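PDB 4RY8: periplasmic binding protein, which binds the sulfur-containing sugar 5-methylthioribose, probably as the solute-binding component that delivers it to a bacterial sugar transporter. Local coordinates for residues R214-M217 with K221-Q224; A266-G271 with N313-E318; N294-M299 with V303-A308. All blocks are in the same frame, centred on the assembly; numbering follows the deposited sequence.

Interaction 1: R214-M217 with K221-Q224; sequences RAIM and KSDQ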
ATOM      1  N   ARG C 214      -9.632 -26.444  -0.249  1.00 23.07           N
ATOM      2  CA  ARG C 214     -10.275 -27.729  -0.235  1.00 24.11           C
ATOM      3  C   ARG C 214      -9.423 -28.770  -0.976  1.00 25.21           C
ATOM      4  O   ARG C 214      -9.325 -29.883  -0.548  1.00 25.31           O
ATOM      5  CB  ARG C 214     -11.662 -27.649  -0.842  1.00 27.74           C
ATOM      6  CG  ARG C 214     -12.612 -26.755  -0.115  1.00 26.64           C
ATOM      7  CD  ARG C 214     -13.918 -26.670  -0.850  1.00 34.05           C
ATOM      8  NE  ARG C 214     -14.772 -25.721  -0.153  1.00 40.83           N
ATOM      9  CZ  ARG C 214     -15.553 -24.816  -0.731  1.00 45.70           C
ATOM     10  NH1 ARG C 214     -15.613 -24.686  -2.063  1.00 42.24           N
ATOM     11  NH2 ARG C 214     -16.267 -24.010   0.050  1.00 34.21           N
ATOM     12  N   ALA C 215      -8.802 -28.381  -2.088  1.00 26.05           N
ATOM     13  CA  ALA C 215      -7.894 -29.277  -2.793  1.00 25.23           C
ATOM     14  C   ALA C 215      -6.750 -29.742  -1.881  1.00 26.08           C
ATOM     15  O   ALA C 215      -6.440 -30.932  -1.806  1.00 25.02           O
ATOM     16  CB  ALA C 215      -7.338 -28.586  -4.029  1.00 23.52           C
ATOM     17  N   ILE C 216      -6.159 -28.781  -1.178  1.00 27.23           N
ATOM     18  CA  ILE C 216      -5.071 -29.026  -0.216  1.00 28.57           C
ATOM     19  C   ILE C 216      -5.506 -29.978   0.918  1.00 26.59           C
ATOM     20  O   ILE C 216      -4.794 -30.931   1.277  1.00 25.44           O
ATOM     21  CB  ILE C 216      -4.531 -27.698   0.375  1.00 24.28           C
ATOM     22  CG1 ILE C 216      -3.742 -26.964  -0.703  1.00 23.10           C
ATOM     23  CG2 ILE C 216      -3.626 -27.962   1.582  1.00 26.87           C
ATOM     24  CD1 ILE C 216      -3.612 -25.491  -0.463  1.00 24.10           C
ATOM     25  N   MET C 217      -6.683 -29.740   1.469  1.00 28.04           N
ATOM     26  CA  MET C 217      -7.099 -30.536   2.603  1.00 29.70           C
ATOM     27  C   MET C 217      -7.452 -31.950   2.134  1.00 33.49           C
ATOM     28  O   MET C 217      -7.112 -32.926   2.799  1.00 31.47           O
ATOM     29  CB  MET C 217      -8.240 -29.854   3.335  1.00 32.84           C
ATOM     30  CG  MET C 217      -7.792 -28.534   3.962  1.00 39.01           C
ATOM     31  SD  MET C 217      -9.079 -27.735   4.939  1.00 35.10           S
ATOM     32  CE  MET C 217     -10.471 -27.718   3.834  1.00 45.95           C
ATOM     33  N   LYS C 221      -2.525 -32.419   2.600  1.00 33.34           N
ATOM     34  CA  LYS C 221      -1.292 -31.618   2.557  1.00 32.40           C
ATOM     35  C   LYS C 221      -1.360 -30.267   3.267  1.00 30.11           C
ATOM     36  O   LYS C 221      -0.615 -29.309   2.926  1.00 27.27           O
ATOM     37  CB  LYS C 221      -0.919 -31.367   1.128  1.00 26.52           C
ATOM     38  CG  LYS C 221      -0.687 -32.617   0.332  1.00 40.74           C
ATOM     39  CD  LYS C 221       0.031 -32.303  -0.965  1.00 34.39           C
ATOM     40  CE  LYS C 221       0.288 -33.574  -1.754  1.00 41.21           C
ATOM     41  NZ  LYS C 221       0.832 -33.254  -3.093  1.00 41.11           N
ATOM     42  N   SER C 222      -2.218 -30.163   4.265  1.00 29.63           N
ATOM     43  CA  SER C 222      -2.374 -28.883   4.936  1.00 35.89           C
ATOM     44  C   SER C 222      -1.071 -28.310   5.498  1.00 38.55           C
ATOM     45  O   SER C 222      -0.935 -27.094   5.598  1.00 34.74           O
ATOM     46  CB  SER C 222      -3.432 -28.977   6.027  1.00 38.46           C
ATOM     47  OG  SER C 222      -4.725 -29.004   5.447  1.00 55.98           O
ATOM     48  N   ASP C 223      -0.116 -29.160   5.870  1.00 39.62           N
ATOM     49  CA  ASP C 223       1.103 -28.652   6.505  1.00 40.82           C
ATOM     50  C   ASP C 223       2.233 -28.349   5.528  1.00 32.69           C
ATOM     51  O   ASP C 223       3.252 -27.821   5.940  1.00 38.59           O
ATOM     52  CB  ASP C 223       1.555 -29.571   7.664  1.00 57.47           C
ATOM     53  CG  ASP C 223       2.178 -30.872   7.196  1.00 46.61           C
ATOM     54  OD1 ASP C 223       2.195 -31.153   5.980  1.00 49.86           O
ATOM     55  OD2 ASP C 223       2.654 -31.626   8.065  1.00 78.56           O
ATOM     56  N   GLN C 224       2.053 -28.683   4.247  1.00 35.20           N
ATOM     57  CA  GLN C 224       3.014 -28.359   3.191  1.00 32.86           C
ATOM     58  C   GLN C 224       2.668 -27.047   2.463  1.00 25.92           C
ATOM     59  O   GLN C 224       3.406 -26.608   1.575  1.00 34.93           O
ATOM     60  CB  GLN C 224       3.046 -29.470   2.145  1.00 32.17           C
ATOM     61  CG  GLN C 224       3.326 -30.861   2.704  1.00 70.83           C
ATOM     62  CD  GLN C 224       3.234 -31.945   1.640  1.00 68.00           C
ATOM     63  OE1 GLN C 224       3.452 -31.692   0.449  1.00 51.37           O
ATOM     64  NE2 GLN C 224       2.904 -33.164   2.063  1.00 58.11           N
TER
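The backbone passes from I216 to K221 in a 6→1 closure: K221 N donates to I216 O over 3.0 Å, five residues along the chain, and the register of nearest CA atoms then continues from M217 to S222. The bond thus occupies a carbonyl of the last turns of helix 206-219 and ties the emerging chain to the helix end. On the side chain of I216 it is the CG2 branch that does the touching. This methyl stands beside the carbonyl carbon of its own residue and lies 3.6 Å from K221 O, and 3.7 Å from S222 CA, so it covers the backbone of the returning chain. Of the K221 side chain little beyond CB takes part, the extended amine end leading away from the helix. S222 meets M217 with its hydroxyl oxygen: with OG placed beside its backbone N (chi1 -75°), it comes to 3.4 Å from M217 CG, a van der Waals approach to a methylene. S222 N is buried by the contact and has no partner in the model. Beyond it, Q224 N bonds K221 O at 3.0 Å, closing a type I beta turn over K221-Q224. F225 and P246 cover I216, and P246 also touches S222. The arrangement belongs to a beta-alpha-beta crossover of the periplasmic binding protein fold, in which helix 206-219 joins the neighbouring parallel strands 200-203 and 226-230, and this turn leads the chain into the second strand.

Interaction 2: A266-G271 with N313-E318; sequences AAALVG and NLVWPE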
ATOM      1  N   ALA C 266     -25.206   6.309  -5.349  1.00 33.63           N
ATOM      2  CA  ALA C 266     -26.180   6.458  -6.394  1.00 27.54           C
ATOM      3  C   ALA C 266     -27.242   7.442  -5.948  1.00 28.02           C
ATOM      4  O   ALA C 266     -27.583   8.365  -6.667  1.00 30.24           O
ATOM      5  CB  ALA C 266     -26.806   5.126  -6.707  1.00 25.60           C
ATOM      6  N   ALA C 267     -27.748   7.256  -4.735  1.00 30.68           N
ATOM      7  CA  ALA C 267     -28.834   8.097  -4.244  1.00 31.68           C
ATOM      8  C   ALA C 267     -28.362   9.535  -4.036  1.00 33.40           C
ATOM      9  O   ALA C 267     -29.107  10.474  -4.284  1.00 35.45           O
ATOM     10  CB  ALA C 267     -29.410   7.525  -2.952  1.00 32.52           C
ATOM     11  N   ALA C 268     -27.112   9.700  -3.602  1.00 44.71           N
ATOM     12  CA  ALA C 268     -26.512  11.024  -3.468  1.00 38.73           C
ATOM     13  C   ALA C 268     -26.476  11.764  -4.807  1.00 37.06           C
ATOM     14  O   ALA C 268     -26.844  12.941  -4.888  1.00 34.01           O
ATOM     15  CB  ALA C 268     -25.112  10.919  -2.866  1.00 33.31           C
ATOM     16  N   LEU C 269     -26.036  11.087  -5.865  1.00 28.67           N
ATOM     17  CA  LEU C 269     -25.989  11.737  -7.188  1.00 31.28           C
ATOM     18  C   LEU C 269     -27.363  12.193  -7.627  1.00 30.86           C
ATOM     19  O   LEU C 269     -27.510  13.299  -8.107  1.00 30.49           O
ATOM     20  CB  LEU C 269     -25.412  10.803  -8.251  1.00 28.10           C
ATOM     21  CG  LEU C 269     -23.957  10.428  -8.055  1.00 29.33           C
ATOM     22  CD1 LEU C 269     -23.614   9.223  -8.919  1.00 35.63           C
ATOM     23  CD2 LEU C 269     -23.035  11.621  -8.317  1.00 40.67           C
ATOM     24  N   VAL C 270     -28.373  11.346  -7.445  1.00 37.94           N
ATOM     25  CA  VAL C 270     -29.747  11.697  -7.837  1.00 38.00           C
ATOM     26  C   VAL C 270     -30.205  12.960  -7.079  1.00 33.75           C
ATOM     27  O   VAL C 270     -30.837  13.827  -7.659  1.00 33.80           O
ATOM     28  CB  VAL C 270     -30.731  10.514  -7.630  1.00 36.99           C
ATOM     29  CG1 VAL C 270     -32.176  10.980  -7.766  1.00 37.58           C
ATOM     30  CG2 VAL C 270     -30.435   9.391  -8.630  1.00 34.70           C
ATOM     31  N   GLY C 271     -29.841  13.059  -5.803  1.00 33.52           N
ATOM     32  CA  GLY C 271     -30.029  14.279  -5.014  1.00 35.35           C
ATOM     33  C   GLY C 271     -29.227  15.524  -5.417  1.00 42.06           C
ATOM     34  O   GLY C 271     -29.359  16.567  -4.783  1.00 48.23           O
ATOM     35  N   ASN C 313     -17.954   5.520   6.995  1.00 43.38           N
ATOM     36  CA  ASN C 313     -18.647   6.798   7.015  1.00 49.55           C
ATOM     37  C   ASN C 313     -18.520   7.642   5.739  1.00 51.06           C
ATOM     38  O   ASN C 313     -18.514   8.866   5.825  1.00 56.39           O
ATOM     39  CB  ASN C 313     -18.183   7.620   8.222  1.00 64.02           C
ATOM     40  N   LEU C 314     -18.426   6.996   4.569  1.00 43.54           N
ATOM     41  CA  LEU C 314     -18.377   7.703   3.293  1.00 31.45           C
ATOM     42  C   LEU C 314     -19.765   8.055   2.747  1.00 29.13           C
ATOM     43  O   LEU C 314     -20.671   7.247   2.801  1.00 35.39           O
ATOM     44  CB  LEU C 314     -17.689   6.825   2.234  1.00 52.02           C
ATOM     45  CG  LEU C 314     -16.191   6.611   2.368  1.00 45.46           C
ATOM     46  CD1 LEU C 314     -15.765   5.454   1.484  1.00 36.05           C
ATOM     47  CD2 LEU C 314     -15.439   7.879   2.003  1.00 48.91           C
ATOM     48  N   VAL C 315     -19.900   9.253   2.183  1.00 29.98           N
ATOM     49  CA  VAL C 315     -21.102   9.696   1.472  1.00 31.49           C
ATOM     50  C   VAL C 315     -22.366   9.680   2.325  1.00 40.61           C
ATOM     51  O   VAL C 315     -23.306   8.927   2.056  1.00 32.45           O
ATOM     52  CB  VAL C 315     -21.345   8.893   0.174  1.00 29.29           C
ATOM     53  CG1 VAL C 315     -22.463   9.528  -0.632  1.00 28.17           C
ATOM     54  CG2 VAL C 315     -20.071   8.866  -0.657  1.00 33.13           C
ATOM     55  N   TRP C 316     -22.384  10.540   3.337  1.00 41.20           N
ATOM     56  CA  TRP C 316     -23.544  10.708   4.190  1.00 39.27           C
ATOM     57  C   TRP C 316     -23.955  12.188   4.251  1.00 50.79           C
ATOM     58  O   TRP C 316     -23.956  12.788   5.339  1.00 51.42           O
ATOM     59  CB  TRP C 316     -23.221  10.206   5.607  1.00 45.26           C
ATOM     60  CG  TRP C 316     -23.162   8.700   5.772  1.00 34.66           C
ATOM     61  CD1 TRP C 316     -22.046   7.928   5.856  1.00 45.04           C
ATOM     62  CD2 TRP C 316     -24.271   7.816   5.910  1.00 34.95           C
ATOM     63  NE1 TRP C 316     -22.387   6.608   6.009  1.00 41.83           N
ATOM     64  CE2 TRP C 316     -23.751   6.513   6.050  1.00 36.16           C
ATOM     65  CE3 TRP C 316     -25.657   7.995   5.916  1.00 39.34           C
ATOM     66  CZ2 TRP C 316     -24.563   5.398   6.202  1.00 39.54           C
ATOM     67  CZ3 TRP C 316     -26.467   6.888   6.072  1.00 51.02           C
ATOM     68  CH2 TRP C 316     -25.916   5.601   6.211  1.00 83.89           C
ATOM     69  N   PRO C 317     -24.323  12.787   3.099  1.00 37.35           N
ATOM     70  CA  PRO C 317     -24.766  14.185   3.153  1.00 41.62           C
ATOM     71  C   PRO C 317     -25.877  14.366   4.181  1.00 42.66           C
ATOM     72  O   PRO C 317     -26.576  13.406   4.521  1.00 42.33           O
ATOM     73  CB  PRO C 317     -25.280  14.476   1.728  1.00 53.14           C
ATOM     74  CG  PRO C 317     -25.138  13.208   0.951  1.00 50.79           C
ATOM     75  CD  PRO C 317     -24.239  12.280   1.716  1.00 42.64           C
ATOM     76  N   GLU C 318     -26.045  15.579   4.679  1.00 54.47           N
ATOM     77  CA  GLU C 318     -26.949  15.780   5.801  1.00 47.58           C
ATOM     78  C   GLU C 318     -28.343  15.269   5.503  1.00 51.04           C
ATOM     79  O   GLU C 318     -28.947  14.562   6.321  1.00 56.20           O
ATOM     80  CB  GLU C 318     -27.025  17.263   6.179  1.00 81.32           C
ATOM     81  CG  GLU C 318     -25.733  17.833   6.727  1.00 81.89           C
ATOM     82  CD  GLU C 318     -25.174  17.012   7.869  1.00 73.85           C
ATOM     83  OE1 GLU C 318     -23.935  16.956   7.985  1.00 80.15           O
ATOM     84  OE2 GLU C 318     -25.971  16.422   8.638  1.00 91.24           O
TER
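A268, on the last turns of helix 255-270, faces V315 in an irregular backbone segment, with their CA atoms 7.4 Å apart; the helical side is regular, G271 N still bonding A267 O at 3.1 Å, whereas V315 adopts left-handed backbone angles (phi 59°). In this conformation the CB of V315 points toward the helix. Its CG1 branch, anti to the residue's own nitrogen (chi1 -171°), makes the main contact, 3.7 Å from A268 CB. One methyl thus meets another, a purely apolar and small interface, with the alanine giving the approaching branch a low place on the helix surface. P317 adds a looser touch: its ring atom CG is 4.5 Å from A268 CB. In the fold, this is where the loop before the C-terminal helix 318-326 lies against the lobe built on the six-stranded parallel sheet, since A266 of the same helical turns rests on I76 of strand 74-78 and A267 on L44 of helix 28-44. P317 is also the N-cap residue of helix 318-326, so the contact sits just before that helix begins. Polar links come from one turn back: R264 donates from NH2 to L314 O and, weakly, from NE to V315 O. W316, by contrast, directs its CB away from the 266-271 segment, and its side chain touches M40 of helix 28-44 and R264, while L275 and E273 border A268 and P317 respectively.

Interaction 3: N294-M299 with V303-A308; sequences NNITNM and VKALPA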
ATOM      1  N   ASN C 294      -9.066 -14.497  19.207  1.00 44.61           N
ATOM      2  CA  ASN C 294     -10.219 -13.712  19.587  1.00 39.63           C
ATOM      3  C   ASN C 294     -11.527 -14.458  19.377  1.00 40.25           C
ATOM      4  O   ASN C 294     -12.601 -13.860  19.462  1.00 41.87           O
ATOM      5  CB  ASN C 294     -10.226 -12.457  18.722  1.00 67.04           C
ATOM      6  CG  ASN C 294      -9.020 -11.596  18.978  1.00 45.17           C
ATOM      7  OD1 ASN C 294      -8.829 -11.129  20.096  1.00 56.56           O
ATOM      8  ND2 ASN C 294      -8.176 -11.433  17.987  1.00 51.58           N
ATOM      9  N   ASN C 295     -11.448 -15.757  19.080  1.00 37.94           N
ATOM     10  CA  ASN C 295     -12.644 -16.615  19.001  1.00 40.09           C
ATOM     11  C   ASN C 295     -13.692 -16.103  18.009  1.00 39.69           C
ATOM     12  O   ASN C 295     -14.903 -16.153  18.247  1.00 41.12           O
ATOM     13  CB  ASN C 295     -13.261 -16.829  20.425  1.00 41.64           C
ATOM     14  CG  ASN C 295     -12.651 -18.018  21.148  1.00 47.89           C
ATOM     15  OD1 ASN C 295     -13.337 -18.993  21.453  1.00 99.52           O
ATOM     16  ND2 ASN C 295     -11.352 -17.952  21.415  1.00 49.59           N
ATOM     17  N   ILE C 296     -13.205 -15.579  16.898  1.00 36.31           N
ATOM     18  CA  ILE C 296     -14.044 -15.033  15.856  1.00 41.43           C
ATOM     19  C   ILE C 296     -14.512 -16.205  15.009  1.00 42.91           C
ATOM     20  O   ILE C 296     -13.686 -17.019  14.587  1.00 34.97           O
ATOM     21  CB  ILE C 296     -13.254 -14.012  15.004  1.00 48.25           C
ATOM     22  CG1 ILE C 296     -12.897 -12.817  15.899  1.00 45.96           C
ATOM     23  CG2 ILE C 296     -14.052 -13.564  13.770  1.00 35.14           C
ATOM     24  CD1 ILE C 296     -11.950 -11.827  15.268  1.00 63.78           C
ATOM     25  N   THR C 297     -15.835 -16.293  14.819  1.00 40.79           N
ATOM     26  CA  THR C 297     -16.492 -17.319  14.005  1.00 43.52           C
ATOM     27  C   THR C 297     -17.374 -16.765  12.871  1.00 41.18           C
ATOM     28  O   THR C 297     -17.872 -17.531  12.054  1.00 41.59           O
ATOM     29  CB  THR C 297     -17.441 -18.167  14.859  1.00 43.99           C
ATOM     30  OG1 THR C 297     -18.660 -17.447  15.030  1.00 47.82           O
ATOM     31  CG2 THR C 297     -16.838 -18.481  16.208  1.00 42.69           C
ATOM     32  N   ASN C 298     -17.596 -15.454  12.826  1.00 40.46           N
ATOM     33  CA  ASN C 298     -18.451 -14.865  11.799  1.00 31.78           C
ATOM     34  C   ASN C 298     -18.175 -13.361  11.594  1.00 35.81           C
ATOM     35  O   ASN C 298     -17.443 -12.745  12.365  1.00 30.28           O
ATOM     36  CB  ASN C 298     -19.936 -15.138  12.088  1.00 34.36           C
ATOM     37  CG  ASN C 298     -20.445 -14.410  13.329  1.00 36.58           C
ATOM     38  OD1 ASN C 298     -20.005 -13.310  13.642  1.00 35.85           O
ATOM     39  ND2 ASN C 298     -21.413 -14.998  13.998  1.00 39.87           N
ATOM     40  N   MET C 299     -18.705 -12.793  10.512  1.00 31.38           N
ATOM     41  CA  MET C 299     -18.497 -11.379  10.223  1.00 38.84           C
ATOM     42  C   MET C 299     -18.969 -10.430  11.335  1.00 32.23           C
ATOM     43  O   MET C 299     -18.372  -9.373  11.562  1.00 29.32           O
ATOM     44  CB  MET C 299     -19.149 -10.997   8.892  1.00 42.36           C
ATOM     45  CG  MET C 299     -18.404 -11.500   7.670  1.00 34.08           C
ATOM     46  SD  MET C 299     -16.791 -10.725   7.460  1.00 25.17           S
ATOM     47  CE  MET C 299     -17.246  -9.035   7.071  1.00 28.40           C
ATOM     48  N   VAL C 303     -16.032  -7.704  12.811  1.00 29.67           N
ATOM     49  CA  VAL C 303     -16.203  -6.254  12.687  1.00 30.98           C
ATOM     50  C   VAL C 303     -16.101  -5.633  14.074  1.00 42.55           C
ATOM     51  O   VAL C 303     -15.466  -4.594  14.262  1.00 35.76           O
ATOM     52  CB  VAL C 303     -17.585  -5.894  12.073  1.00 34.31           C
ATOM     53  CG1 VAL C 303     -17.929  -4.423  12.281  1.00 54.56           C
ATOM     54  CG2 VAL C 303     -17.602  -6.192  10.583  1.00 31.82           C
ATOM     55  N   LYS C 304     -16.717  -6.310  15.029  1.00 36.14           N
ATOM     56  CA  LYS C 304     -16.700  -5.889  16.432  1.00 37.35           C
ATOM     57  C   LYS C 304     -15.243  -5.918  16.929  1.00 48.12           C
ATOM     58  O   LYS C 304     -14.740  -4.939  17.479  1.00 55.17           O
ATOM     59  CB  LYS C 304     -17.572  -6.847  17.225  1.00 43.78           C
ATOM     60  CG  LYS C 304     -17.525  -6.664  18.739  1.00 51.97           C
ATOM     61  CD  LYS C 304     -18.238  -7.806  19.453  1.00113.60           C
ATOM     62  CE  LYS C 304     -17.447  -9.112  19.399  1.00101.21           C
ATOM     63  NZ  LYS C 304     -18.286 -10.285  19.785  1.00 56.62           N
ATOM     64  N   ALA C 305     -14.566  -7.040  16.689  1.00 49.07           N
ATOM     65  CA  ALA C 305     -13.172  -7.223  17.088  1.00 47.58           C
ATOM     66  C   ALA C 305     -12.214  -6.313  16.316  1.00 59.98           C
ATOM     67  O   ALA C 305     -11.116  -6.036  16.794  1.00 41.17           O
ATOM     68  CB  ALA C 305     -12.768  -8.682  16.878  1.00 39.82           C
ATOM     69  N   LEU C 306     -12.611  -5.899  15.112  1.00 38.58           N
ATOM     70  CA  LEU C 306     -11.777  -5.070  14.231  1.00 44.51           C
ATOM     71  C   LEU C 306     -12.642  -3.947  13.653  1.00 45.61           C
ATOM     72  O   LEU C 306     -13.096  -4.021  12.500  1.00 30.15           O
ATOM     73  CB  LEU C 306     -11.172  -5.910  13.103  1.00 57.41           C
ATOM     74  CG  LEU C 306      -9.654  -6.116  13.025  1.00 79.81           C
ATOM     75  CD1 LEU C 306      -9.315  -6.858  11.738  1.00 47.69           C
ATOM     76  CD2 LEU C 306      -8.905  -4.794  13.082  1.00 85.06           C
ATOM     77  N   PRO C 307     -12.891  -2.895  14.458  1.00 36.24           N
ATOM     78  CA  PRO C 307     -13.854  -1.860  14.029  1.00 40.22           C
ATOM     79  C   PRO C 307     -13.518  -1.143  12.706  1.00 36.18           C
ATOM     80  O   PRO C 307     -14.428  -0.669  12.028  1.00 32.84           O
ATOM     81  CB  PRO C 307     -13.910  -0.885  15.229  1.00 60.53           C
ATOM     82  CG  PRO C 307     -12.739  -1.219  16.092  1.00 50.07           C
ATOM     83  CD  PRO C 307     -12.352  -2.640  15.810  1.00 46.67           C
ATOM     84  N   ALA C 308     -12.250  -1.077  12.314  1.00 37.87           N
ATOM     85  CA  ALA C 308     -11.899  -0.477  10.995  1.00 30.79           C
ATOM     86  C   ALA C 308     -12.648  -1.097   9.784  1.00 40.51           C
ATOM     87  O   ALA C 308     -12.713  -0.493   8.718  1.00 36.00           O
ATOM     88  CB  ALA C 308     -10.386  -0.509  10.819  1.00 27.77           C
TER
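The flat group that meets the other segment is the M299 peptide carbonyl, approached at its oxygen by V303; the one neighbouring aromatic ring, that of F290, lies outside the two segments. V303 N donates to M299 O at 3.1 Å with an N-H...O angle of 164°, tilted 27° from the carbonyl plane, as expected for the i to i+4 bond of a helix. The CG2 methyl of V303, placed beside its own backbone N, lies 3.4 Å from the same oxygen, so the N-H and the methyl of V303 both lie against one acceptor. Further along, I296 reaches across with its extended CG1-CD1 arm (chi2 171°), and CD1 ends 3.6 Å from A305 CB. F290 touches both residues, as well as L306, and so extends this apolar patch toward helix 288-293. The motif is a compact helix-loop-helix connection with defined signals at both ends. N295, with positive phi, is the C-prime residue of a Schellman motif that stops helix 288-293, with I296 N bonded to L291 O and N295 N to V292 O, while the amide nitrogen ND2 of N294 bonds F290 O. Helix 299-305 then starts at N298, the N-cap, whose OD1 takes the N-H of E301; E301 OE1 also accepts from T297 N, the residue before the N-cap. At the other end L306 N gives a weak bond of 3.3 Å to V303 O before the chain leaves the helix. M299 N bonds T234 OG1, and the M299 side chain packs on V232, D254 and I237 about 12 Å from the bound sugar. V232 directly follows the pocket residue D231, so M299 is linked to the site only indirectly.

Overall arrangement
The three contacts follow one another from the lobe built on the mixed sheet to the loop before the C-terminal helix 318-326. Interaction 1 closes first, at the end of helix 206-219 near strand 226-230. Helix 255-270 then opens interaction 2, and interaction 3, joining the linker after 288-293 to helix 299-305, forms before 313-318 returns to complete it. Centres of interactions 1 and 2 lie 45 Å apart, on opposite sides of the chain's centre; interaction 3 is 26 Å from the first and 28 Å from the second, and none touches another. They therefore mark both lobes of the two-lobed binding protein, each on or beside elements that lead to the ligand pocket.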